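Local coordinates for SusD-like protein BACOVA_02651 (Bacteroides ovatus, PDB 5E76) that binds xyloglucan at the outer surface of the cell, probably ahead of its transport into the periplasm for degradation, at residues A[46-51]-A[270-275]; A[52-57]-A[474-479]; A[124-129]-A[136-141]. One frame throughout, in Å; residues are numbered along the deposited sequence.

Interaction 1: residues A[46-51]-A[270-275]. With BGC (beta-D-glucopyranose), chain B; BGC (beta-D-glucopyranose), chain C; XYS (alpha-D-xylopyranose), chain D; BGC (beta-D-glucopyranose), chain E.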
loop_
_atom_site.group_PDB
_atom_site.type_symbol
_atom_site.label_atom_id
_atom_site.label_comp_id
_atom_site.label_asym_id
_atom_site.label_seq_id
_atom_site.Cartn_x
_atom_site.Cartn_y
_atom_site.Cartn_z
ATOM N N PRO A 46 2.635 19.242 8.078
ATOM C CA PRO A 46 3.100 20.373 7.272
ATOM C C PRO A 46 4.620 20.323 7.073
ATOM O O PRO A 46 5.133 20.947 6.146
ATOM C CB PRO A 46 2.683 21.600 8.092
ATOM C CG PRO A 46 1.675 21.099 9.057
ATOM C CD PRO A 46 2.001 19.671 9.337
ATOM N N TRP A 47 5.310 19.552 7.905
ATOM C CA TRP A 47 6.769 19.576 7.927
ATOM C C TRP A 47 7.334 18.256 7.417
ATOM O O TRP A 47 8.543 18.115 7.308
ATOM C CB TRP A 47 7.282 19.899 9.351
ATOM C CG TRP A 47 6.593 21.140 9.885
ATOM C CD1 TRP A 47 6.687 22.416 9.383
ATOM C CD2 TRP A 47 5.654 21.211 10.970
ATOM N NE1 TRP A 47 5.879 23.272 10.089
ATOM C CE2 TRP A 47 5.237 22.564 11.076
ATOM C CE3 TRP A 47 5.127 20.262 11.865
ATOM C CZ2 TRP A 47 4.317 22.996 12.039
ATOM C CZ3 TRP A 47 4.217 20.693 12.841
ATOM C CH2 TRP A 47 3.819 22.052 12.915
ATOM N N ASN A 48 6.471 17.284 7.098
ATOM C CA ASN A 48 6.938 16.067 6.419
ATOM C C ASN A 48 6.227 15.835 5.075
ATOM O O ASN A 48 5.317 15.009 4.976
ATOM C CB ASN A 48 6.762 14.827 7.297
ATOM C CG ASN A 48 7.745 14.773 8.469
ATOM O OD1 ASN A 48 8.592 15.653 8.618
ATOM N ND2 ASN A 48 7.617 13.739 9.318
ATOM N N TYR A 49 6.673 16.554 4.042
ATOM C CA TYR A 49 6.211 16.329 2.685
ATOM C C TYR A 49 4.719 16.510 2.506
ATOM O O TYR A 49 4.073 15.620 1.986
ATOM C CB TYR A 49 6.570 14.912 2.245
ATOM C CG TYR A 49 8.042 14.604 2.313
ATOM C CD1 TYR A 49 8.934 15.297 1.513
ATOM C CD2 TYR A 49 8.541 13.617 3.161
ATOM C CE1 TYR A 49 10.258 15.038 1.541
ATOM C CE2 TYR A 49 9.894 13.342 3.214
ATOM C CZ TYR A 49 10.753 14.070 2.388
ATOM O OH TYR A 49 12.109 13.845 2.389
ATOM N N PRO A 50 4.179 17.663 2.929
ATOM C CA PRO A 50 2.729 17.904 2.843
ATOM C C PRO A 50 2.222 17.845 1.387
ATOM O O PRO A 50 1.058 17.493 1.101
ATOM C CB PRO A 50 2.569 19.313 3.439
ATOM C CG PRO A 50 3.978 19.983 3.234
ATOM C CD PRO A 50 4.941 18.842 3.394
ATOM N N GLN A 51 3.127 18.168 0.460
ATOM C CA GLN A 51 2.720 18.452 -0.901
ATOM C C GLN A 51 1.952 17.271 -1.517
ATOM O O GLN A 51 1.037 17.487 -2.310
ATOM C CB GLN A 51 3.938 18.851 -1.782
ATOM C CG GLN A 51 5.085 17.832 -1.798
ATOM C CD GLN A 51 6.193 18.093 -0.751
ATOM O OE1 GLN A 51 5.937 18.567 0.365
ATOM N NE2 GLN A 51 7.434 17.746 -1.112
ATOM N N CYS A 270 14.125 9.114 16.546
ATOM C CA CYS A 270 13.035 9.237 15.582
ATOM C C CYS A 270 12.595 10.686 15.539
ATOM O O CYS A 270 13.062 11.500 16.354
ATOM C CB CYS A 270 11.857 8.317 15.941
ATOM S SG CYS A 270 11.175 8.564 17.597
ATOM N N TRP A 271 11.705 11.010 14.598
ATOM C CA TRP A 271 11.372 12.403 14.339
ATOM C C TRP A 271 10.052 12.636 13.630
ATOM O O TRP A 271 9.756 13.767 13.269
ATOM C CB TRP A 271 12.500 13.038 13.497
ATOM C CG TRP A 271 12.806 12.206 12.313
ATOM C CD1 TRP A 271 12.007 12.011 11.222
ATOM C CD2 TRP A 271 13.984 11.423 12.095
ATOM N NE1 TRP A 271 12.610 11.153 10.346
ATOM C CE2 TRP A 271 13.829 10.783 10.849
ATOM C CE3 TRP A 271 15.161 11.206 12.827
ATOM C CZ2 TRP A 271 14.810 9.943 10.317
ATOM C CZ3 TRP A 271 16.124 10.367 12.301
ATOM C CH2 TRP A 271 15.949 9.745 11.062
ATOM N N SER A 272 9.276 11.593 13.388
ATOM C CA SER A 272 7.971 11.760 12.708
ATOM C C SER A 272 7.102 12.867 13.303
ATOM O O SER A 272 6.927 12.963 14.499
ATOM C CB SER A 272 7.147 10.468 12.731
ATOM O OG SER A 272 6.162 10.524 11.697
ATOM N N SER A 273 6.579 13.715 12.436
ATOM C CA SER A 273 5.625 14.731 12.832
ATOM C C SER A 273 4.288 14.473 12.150
ATOM O O SER A 273 3.414 15.351 12.082
ATOM C CB SER A 273 6.165 16.089 12.457
ATOM O OG SER A 273 6.613 16.014 11.116
ATOM N N TYR A 274 4.153 13.262 11.628
ATOM C CA TYR A 274 2.914 12.839 10.972
ATOM C C TYR A 274 1.796 12.689 11.986
ATOM O O TYR A 274 2.029 12.188 13.098
ATOM C CB TYR A 274 3.114 11.506 10.263
ATOM C CG TYR A 274 3.792 11.593 8.923
ATOM C CD1 TYR A 274 3.443 12.576 8.011
ATOM C CD2 TYR A 274 4.758 10.672 8.557
ATOM C CE1 TYR A 274 4.048 12.657 6.773
ATOM C CE2 TYR A 274 5.360 10.733 7.314
ATOM C CZ TYR A 274 4.994 11.724 6.428
ATOM O OH TYR A 274 5.608 11.786 5.206
ATOM N N ASN A 275 0.596 13.132 11.606
ATOM C CA ASN A 275 -0.618 12.817 12.365
ATOM C C ASN A 275 -1.756 12.340 11.478
ATOM O O ASN A 275 -2.014 12.906 10.407
ATOM C CB ASN A 275 -1.052 14.034 13.176
ATOM C CG ASN A 275 -0.115 14.306 14.320
ATOM O OD1 ASN A 275 -0.157 13.618 15.354
ATOM N ND2 ASN A 275 0.792 15.270 14.121
HETATM C C2 BGC B . 9.345 22.041 12.155
HETATM C C3 BGC B . 8.743 22.807 13.274
HETATM C C4 BGC B . 7.650 22.100 13.952
HETATM C C5 BGC B . 8.127 20.763 14.388
HETATM C C6 BGC B . 7.158 20.022 15.300
HETATM C C1 BGC B . 9.584 20.546 12.458
HETATM O O2 BGC B . 10.618 22.590 11.867
HETATM O O3 BGC B . 8.292 24.092 12.711
HETATM O O4 BGC B . 7.173 22.876 15.109
HETATM O O5 BGC B . 8.367 19.971 13.177
HETATM O O6 BGC B . 7.724 18.792 15.705
HETATM C C2 BGC C . 11.303 16.395 11.399
HETATM C C3 BGC C . 10.466 17.579 11.118
HETATM C C4 BGC C . 11.060 18.774 11.707
HETATM C C5 BGC C . 12.419 19.029 11.202
HETATM C C6 BGC C . 12.987 20.208 11.959
HETATM C C1 BGC C . 12.687 16.585 10.748
HETATM O O2 BGC C . 10.678 15.206 10.923
HETATM O O3 BGC C . 9.103 17.359 11.631
HETATM O O4 BGC C . 10.260 19.955 11.401
HETATM O O5 BGC C . 13.271 17.851 11.380
HETATM O O6 BGC C . 14.401 20.127 12.047
HETATM C C1 XYS D . 13.295 13.788 5.815
HETATM C C2 XYS D . 14.122 14.574 4.805
HETATM C C3 XYS D . 13.889 16.073 4.952
HETATM C C4 XYS D . 12.399 16.395 4.994
HETATM C C5 XYS D . 11.673 15.496 5.987
HETATM O O2 XYS D . 15.512 14.286 4.996
HETATM O O3 XYS D . 14.498 16.763 3.854
HETATM O O4 XYS D . 12.214 17.766 5.363
HETATM O O5 XYS D . 11.918 14.128 5.668
HETATM C C2 BGC E . 17.111 14.793 10.486
HETATM C C3 BGC E . 15.898 15.317 11.246
HETATM C C4 BGC E . 14.727 15.569 10.303
HETATM C C5 BGC E . 14.487 14.371 9.394
HETATM C C6 BGC E . 13.367 14.652 8.399
HETATM C C1 BGC E . 16.727 13.640 9.567
HETATM O O2 BGC E . 18.107 14.353 11.416
HETATM O O3 BGC E . 16.243 16.532 11.920
HETATM O O4 BGC E . 13.546 15.837 11.067
HETATM O O5 BGC E . 15.687 14.060 8.686
HETATM O O6 BGC E . 13.606 13.933 7.184
#

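Interaction 2: residues A[52-57]-A[474-479]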
loop_
_atom_site.group_PDB
_atom_site.type_symbol
_atom_site.label_atom_id
_atom_site.label_comp_id
_atom_site.label_asym_id
_atom_site.label_seq_id
_atom_site.Cartn_x
_atom_site.Cartn_y
_atom_site.Cartn_z
ATOM N N PHE A 52 2.312 16.048 -1.134
ATOM C CA PHE A 52 1.636 14.855 -1.608
ATOM C C PHE A 52 0.164 14.847 -1.150
ATOM O O PHE A 52 -0.757 14.423 -1.898
ATOM C CB PHE A 52 2.387 13.623 -1.097
ATOM C CG PHE A 52 3.643 13.324 -1.851
ATOM C CD1 PHE A 52 4.865 13.855 -1.461
ATOM C CD2 PHE A 52 3.603 12.514 -2.960
ATOM C CE1 PHE A 52 6.018 13.571 -2.173
ATOM C CE2 PHE A 52 4.737 12.242 -3.689
ATOM C CZ PHE A 52 5.951 12.769 -3.295
ATOM N N VAL A 53 -0.071 15.321 0.071
ATOM C CA VAL A 53 -1.438 15.357 0.621
ATOM C C VAL A 53 -2.235 16.452 -0.044
ATOM O O VAL A 53 -3.430 16.299 -0.283
ATOM C CB VAL A 53 -1.479 15.609 2.165
ATOM C CG1 VAL A 53 -2.934 15.592 2.689
ATOM C CG2 VAL A 53 -0.650 14.590 2.932
ATOM N N THR A 54 -1.570 17.565 -0.327
ATOM C CA THR A 54 -2.242 18.786 -0.786
ATOM C C THR A 54 -2.172 18.964 -2.293
ATOM O O THR A 54 -2.630 19.977 -2.825
ATOM C CB THR A 54 -1.628 20.031 -0.132
ATOM O OG1 THR A 54 -0.260 20.144 -0.546
ATOM C CG2 THR A 54 -1.684 19.936 1.370
ATOM N N PHE A 55 -1.589 17.987 -2.977
ATOM C CA PHE A 55 -1.433 18.039 -4.451
ATOM C C PHE A 55 -0.604 19.240 -4.964
ATOM O O PHE A 55 -0.995 19.945 -5.871
ATOM C CB PHE A 55 -2.814 18.034 -5.136
ATOM C CG PHE A 55 -3.496 16.723 -5.082
ATOM C CD1 PHE A 55 -3.319 15.804 -6.098
ATOM C CD2 PHE A 55 -4.320 16.384 -4.018
ATOM C CE1 PHE A 55 -3.977 14.564 -6.059
ATOM C CE2 PHE A 55 -4.941 15.155 -3.973
ATOM C CZ PHE A 55 -4.768 14.251 -4.997
ATOM N N GLN A 56 0.547 19.452 -4.356
ATOM C CA GLN A 56 1.487 20.493 -4.770
ATOM C C GLN A 56 2.853 19.897 -5.120
ATOM O O GLN A 56 3.884 20.580 -5.026
ATOM C CB GLN A 56 1.644 21.529 -3.652
ATOM C CG GLN A 56 0.319 21.984 -3.038
ATOM C CD GLN A 56 -0.578 22.647 -4.058
ATOM O OE1 GLN A 56 -0.116 23.543 -4.765
ATOM N NE2 GLN A 56 -1.892 22.243 -4.115
ATOM N N VAL A 57 2.876 18.624 -5.503
ATOM C CA VAL A 57 4.122 17.959 -5.816
ATOM C C VAL A 57 4.706 18.476 -7.142
ATOM O O VAL A 57 3.970 18.613 -8.123
ATOM C CB VAL A 57 3.959 16.449 -5.916
ATOM C CG1 VAL A 57 5.328 15.806 -6.200
ATOM C CG2 VAL A 57 3.357 15.900 -4.623
ATOM N N PRO A 474 -5.155 25.256 5.448
ATOM C CA PRO A 474 -4.035 25.581 4.537
ATOM C C PRO A 474 -4.218 26.963 3.934
ATOM O O PRO A 474 -5.349 27.421 3.812
ATOM C CB PRO A 474 -4.112 24.519 3.439
ATOM C CG PRO A 474 -5.337 23.594 3.819
ATOM C CD PRO A 474 -6.133 24.333 4.838
ATOM N N GLU A 475 -3.129 27.609 3.555
ATOM C CA GLU A 475 -3.190 28.999 3.106
ATOM C C GLU A 475 -2.769 29.189 1.643
ATOM O O GLU A 475 -2.377 30.294 1.243
ATOM C CB GLU A 475 -2.331 29.829 4.040
ATOM C CG GLU A 475 -2.915 29.893 5.436
ATOM C CD GLU A 475 -2.380 31.035 6.243
ATOM O OE1 GLU A 475 -3.058 31.392 7.217
ATOM O OE2 GLU A 475 -1.278 31.572 5.920
ATOM N N PHE A 476 -2.857 28.127 0.847
ATOM C CA PHE A 476 -2.658 28.217 -0.618
ATOM C C PHE A 476 -3.828 27.503 -1.309
ATOM O O PHE A 476 -4.674 26.927 -0.608
ATOM C CB PHE A 476 -1.341 27.588 -1.011
ATOM C CG PHE A 476 -1.136 26.228 -0.404
ATOM C CD1 PHE A 476 -0.621 26.079 0.882
ATOM C CD2 PHE A 476 -1.492 25.101 -1.111
ATOM C CE1 PHE A 476 -0.434 24.830 1.421
ATOM C CE2 PHE A 476 -1.315 23.848 -0.570
ATOM C CZ PHE A 476 -0.789 23.706 0.680
ATOM N N THR A 477 -3.891 27.553 -2.641
ATOM C CA THR A 477 -5.035 27.070 -3.407
ATOM C C THR A 477 -4.994 25.532 -3.473
ATOM O O THR A 477 -3.936 24.927 -3.681
ATOM C CB THR A 477 -5.058 27.686 -4.799
ATOM O OG1 THR A 477 -5.070 29.124 -4.709
ATOM C CG2 THR A 477 -6.263 27.259 -5.569
ATOM N N ILE A 478 -6.130 24.900 -3.150
ATOM C CA ILE A 478 -6.294 23.440 -3.214
ATOM C C ILE A 478 -7.612 23.244 -3.876
ATOM O O ILE A 478 -8.684 23.339 -3.252
ATOM C CB ILE A 478 -6.277 22.737 -1.853
ATOM C CG1 ILE A 478 -4.873 22.782 -1.261
ATOM C CG2 ILE A 478 -6.729 21.270 -1.969
ATOM C CD1 ILE A 478 -4.822 22.377 0.255
ATOM N N ASN A 479 -7.512 23.031 -5.172
ATOM C CA ASN A 479 -8.620 22.744 -6.017
ATOM C C ASN A 479 -8.144 21.590 -6.934
ATOM O O ASN A 479 -7.479 21.805 -7.960
ATOM C CB ASN A 479 -8.978 24.019 -6.743
ATOM C CG ASN A 479 -9.962 23.823 -7.820
ATOM O OD1 ASN A 479 -10.997 23.159 -7.648
ATOM N ND2 ASN A 479 -9.691 24.433 -8.948
HETATM O O HOH W 1 -1.872 25.450 -5.398
HETATM O O HOH W 2 -4.564 22.767 -6.302
#

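Interaction 3: residues A[124-129]-A[136-141]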
loop_
_atom_site.group_PDB
_atom_site.type_symbol
_atom_site.label_atom_id
_atom_site.label_comp_id
_atom_site.label_asym_id
_atom_site.label_seq_id
_atom_site.Cartn_x
_atom_site.Cartn_y
_atom_site.Cartn_z
ATOM N N ILE A 124 7.576 2.946 -18.764
ATOM C CA ILE A 124 8.379 2.243 -19.753
ATOM C C ILE A 124 8.451 0.759 -19.387
ATOM O O ILE A 124 8.864 0.414 -18.297
ATOM C CB ILE A 124 9.804 2.832 -19.836
ATOM C CG1 ILE A 124 9.753 4.311 -20.191
ATOM C CG2 ILE A 124 10.663 2.065 -20.840
ATOM C CD1 ILE A 124 11.083 5.038 -19.954
ATOM N N LEU A 125 8.025 -0.084 -20.325
ATOM C CA LEU A 125 7.999 -1.536 -20.172
ATOM C C LEU A 125 9.308 -2.199 -20.644
ATOM O O LEU A 125 9.631 -2.227 -21.837
ATOM C CB LEU A 125 6.824 -2.107 -20.940
ATOM C CG LEU A 125 5.465 -1.635 -20.425
ATOM C CD1 LEU A 125 4.401 -2.122 -21.355
ATOM C CD2 LEU A 125 5.184 -2.171 -19.020
ATOM N N ILE A 126 10.034 -2.749 -19.682
ATOM C CA ILE A 126 11.329 -3.321 -19.932
ATOM C C ILE A 126 11.379 -4.813 -19.606
ATOM O O ILE A 126 11.363 -5.176 -18.447
ATOM C CB ILE A 126 12.405 -2.601 -19.093
ATOM C CG1 ILE A 126 12.378 -1.091 -19.389
ATOM C CG2 ILE A 126 13.783 -3.204 -19.391
ATOM C CD1 ILE A 126 13.133 -0.217 -18.374
ATOM N N GLU A 127 11.493 -5.656 -20.632
ATOM C CA GLU A 127 11.845 -7.070 -20.472
ATOM C C GLU A 127 13.352 -7.284 -20.475
ATOM O O GLU A 127 13.832 -8.267 -19.922
ATOM C CB GLU A 127 11.259 -7.927 -21.593
ATOM C CG GLU A 127 9.779 -8.009 -21.593
ATOM C CD GLU A 127 9.238 -8.920 -22.675
ATOM O OE1 GLU A 127 8.453 -8.449 -23.518
ATOM O OE2 GLU A 127 9.563 -10.122 -22.670
ATOM N N ASP A 128 14.084 -6.391 -21.134
ATOM C CA ASP A 128 15.542 -6.546 -21.325
ATOM C C ASP A 128 16.350 -5.322 -20.901
ATOM O O ASP A 128 16.178 -4.226 -21.463
ATOM C CB ASP A 128 15.843 -6.830 -22.790
ATOM C CG ASP A 128 17.295 -7.231 -23.014
ATOM O OD1 ASP A 128 17.641 -8.418 -22.797
ATOM O OD2 ASP A 128 18.115 -6.356 -23.391
ATOM N N ASN A 129 17.270 -5.509 -19.959
ATOM C CA ASN A 129 17.952 -4.368 -19.338
ATOM C C ASN A 129 18.858 -3.545 -20.227
ATOM O O ASN A 129 19.132 -2.380 -19.915
ATOM C CB ASN A 129 18.766 -4.844 -18.159
ATOM C CG ASN A 129 17.902 -5.474 -17.125
ATOM O OD1 ASN A 129 16.717 -5.129 -17.032
ATOM N ND2 ASN A 129 18.449 -6.422 -16.358
ATOM N N PRO A 136 19.296 4.512 -22.099
ATOM C CA PRO A 136 18.511 4.243 -23.299
ATOM C C PRO A 136 17.348 5.251 -23.472
ATOM O O PRO A 136 16.794 5.813 -22.503
ATOM C CB PRO A 136 17.979 2.820 -23.060
ATOM C CG PRO A 136 18.791 2.273 -21.946
ATOM C CD PRO A 136 19.118 3.450 -21.101
ATOM N N VAL A 137 17.014 5.498 -24.732
ATOM C CA VAL A 137 15.900 6.349 -25.067
ATOM C C VAL A 137 14.743 5.424 -25.427
ATOM O O VAL A 137 14.676 4.883 -26.521
ATOM C CB VAL A 137 16.292 7.329 -26.189
ATOM C CG1 VAL A 137 15.154 8.210 -26.568
ATOM C CG2 VAL A 137 17.477 8.158 -25.689
ATOM N N ARG A 138 13.857 5.225 -24.461
ATOM C CA ARG A 138 12.742 4.306 -24.607
ATOM C C ARG A 138 11.475 5.099 -24.438
ATOM O O ARG A 138 11.416 5.975 -23.581
ATOM C CB ARG A 138 12.819 3.153 -23.577
ATOM C CG ARG A 138 13.823 2.091 -23.942
ATOM C CD ARG A 138 14.053 1.070 -22.817
ATOM N NE ARG A 138 14.637 1.716 -21.641
ATOM C CZ ARG A 138 15.421 1.108 -20.770
ATOM N NH1 ARG A 138 15.735 -0.171 -20.960
ATOM N NH2 ARG A 138 15.900 1.775 -19.721
ATOM N N PRO A 139 10.461 4.823 -25.272
ATOM C CA PRO A 139 9.172 5.466 -25.050
ATOM C C PRO A 139 8.406 4.905 -23.878
ATOM O O PRO A 139 8.552 3.743 -23.482
ATOM C CB PRO A 139 8.410 5.157 -26.322
ATOM C CG PRO A 139 8.869 3.821 -26.658
ATOM C CD PRO A 139 10.352 3.819 -26.341
ATOM N N LEU A 140 7.582 5.766 -23.324
ATOM C CA LEU A 140 6.414 5.354 -22.562
ATOM C C LEU A 140 5.514 4.406 -23.350
ATOM O O LEU A 140 5.314 4.586 -24.560
ATOM C CB LEU A 140 5.631 6.577 -22.164
ATOM C CG LEU A 140 6.288 7.547 -21.207
ATOM C CD1 LEU A 140 5.419 8.741 -21.114
ATOM C CD2 LEU A 140 6.391 6.903 -19.859
ATOM N N ASN A 141 4.955 3.415 -22.647
ATOM C CA ASN A 141 3.944 2.520 -23.224
ATOM C C ASN A 141 2.532 2.765 -22.661
ATOM O O ASN A 141 2.387 3.269 -21.549
ATOM C CB ASN A 141 4.360 1.070 -22.992
ATOM C CG ASN A 141 5.631 0.694 -23.734
ATOM O OD1 ASN A 141 6.644 0.380 -23.114
ATOM N ND2 ASN A 141 5.572 0.680 -25.062
#

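Interaction 1: residues A[46-51]-A[270-275]
The phenol ring of Tyr274 turns one face to Asn48, whose side chain stands over the ring with one end of the amide above the centre, and Tyr274 CE1 comes within 3.5 Å of Asn48 CB. The Tyr274 hydroxyl touches the rim of the Tyr49 ring, close to its plane and no nearer than 4.0 Å (OH to CD2), and the rings do not stack; Gln51 occupies another part of that edge. Trp47 is enclosed on two sides: C4 of the chain B glucose lies over the centre of one indole face, 3.7 Å from Trp47 CD2. Pro46 CB backs the opposite face, and Ser273 CB lies near the ring plane at an edge. A wide, rigid indole suits this place because it matches the apolar surface of a glucose ring. Trp271 receives the chain E glucose on one face, with C5 offset toward the rim at 3.7 Å above the plane, and its indole nitrogen is held by a hydrogen bond to Asp257.

Between the two indoles lies the chain C glucose, gripped through polar atoms. Ser273 OG is hydrogen-bonded to O3 of this sugar at 2.9 Å, and either oxygen may be the donor. The serine hydroxyl lies between backbone N and carbonyl carbon (chi1 48°), a setting that also lets it bond to Ser45; a small hydroxyl can serve protein and sugar together. O2 of the chain C glucose stands 2.9 Å from Trp271 O, although its proton has another acceptor within reach. The xylose approaches Tyr49 obliquely, its O5 lying 3.3 Å from Tyr49 CE2. Aromatic surfaces receiving pyranose faces, interspersed with hydroxyl and carbonyl groups that read the sugar oxygens, are characteristic of carbohydrate-binding sites, and here two loops distant in sequence supply part of the xyloglucan-binding platform of a SusD-family protein.

Interaction 2: residues A[52-57]-A[474-479]
Phe476 and Gln56 make the close part of this contact, where Gln56 CG approaches Phe476 CE2 to 3.5 Å as the side chains, pointing opposite ways, pass alongside one another, amide and ring planes 59° apart. Thr54 meets the edge of the same ring, its CB lying in the ring plane, while Ile478 CD1 packs beside Thr54 CB at 4.0 Å. A bend at chi2 (-61°) carries the Gln56 amide back to its own segment: NE2 donates to Thr54 O at 2.7 Å, from above the carbonyl plane. Glutamine suits the spot, its methylenes packing on the ring while its amide serves carbonyl and water.

The other side is wet. One water donates to both Gln56 OE1 and Thr477 O, each 2.7 Å away; a second accepts from Asn479 N and, weakly, from Gln56 NE2. An alanine in place of Gln56 would probably leave Thr54 O and the first water without their amide partner and open a gap beside the Phe476 ring.

Phe55, with positive phi, marks the chain's departure from helix 51-54. Phe52 packs on helices 25-38 and 62-84, whereas 474-479 is a surface loop between strand 464-466 and helix 491-496.

Interaction 3: residues A[124-129]-A[136-141]
Arg138 and Ile124 bring together the two arms of a long loop joining helix 95-117 to helix 143-160 in the helix-rich SusD fold. The arms run back along each other in opposite directions without forming regular strands, so side chains carry much of the contact.

The Ile124 side chain lies nearly perpendicular to that of Arg138, its CG2 branch resting on Arg138 CB at 3.7 Å. The other branch reaches the backbone of the second arm, with Ile124 CG1 3.5 Å from Pro139 O, and it also touches Leu140. A beta-branched side chain suits this place because its two branches can fill two neighbouring spots at once.

Across this contact Arg138 works as a long, flat group. Bent at chi3 (-64°), it lays its guanidinium across Ile126, whose CD1 sits 3.5 Å above the centre of one face. Pro136 CG covers the opposite face, nearer the rim, so the planar group is sandwiched between apolar carbons. Asp128 O lies at the edge near the guanidinium plane but no closer than 4.1 Å to NH1, and this buried nitrogen has no partner in the model; leaving it so is likely to carry an energetic cost.

Tyr72 and Val75 of helix 62-84 also touch Ile126, and Tyr113 of helix 95-117 bonds to the backbone on both sides of Leu125.

Asn141 closes the other end of the contact. Its CB packs on Leu125 CD1 at 3.6 Å, while its amide can accept on one side and donate on the other, as the position needs: ND2 donates to Val505 O. On the accepting side, Leu125 N donates to Asn141 OD1 at 3.1 Å, an N-H...O angle of 158°, and the donor lies in the plane of the side-chain carbonyl.

In the fold
Interactions 1 and 2 are neighbours, with centres 15 Å apart, and they share one run of chain: the loop that presents Trp47, Asn48 and Tyr49 to the glycan leads directly into helix 51-54. They touch through Gln51 O and Gln56 N, 2.9 Å apart and probably hydrogen-bonded. Interaction 1 lies in the sugar-binding site, whereas the side chain of Phe476 in interaction 2 remains about 14 Å from a bound glucose and that of Ile478 about 8 Å from the sodium ion. Interaction 3 stands apart, its centre about 35 Å from that of interaction 1 and 32 Å from that of interaction 2. In sequence it is nested within the loops closed by both.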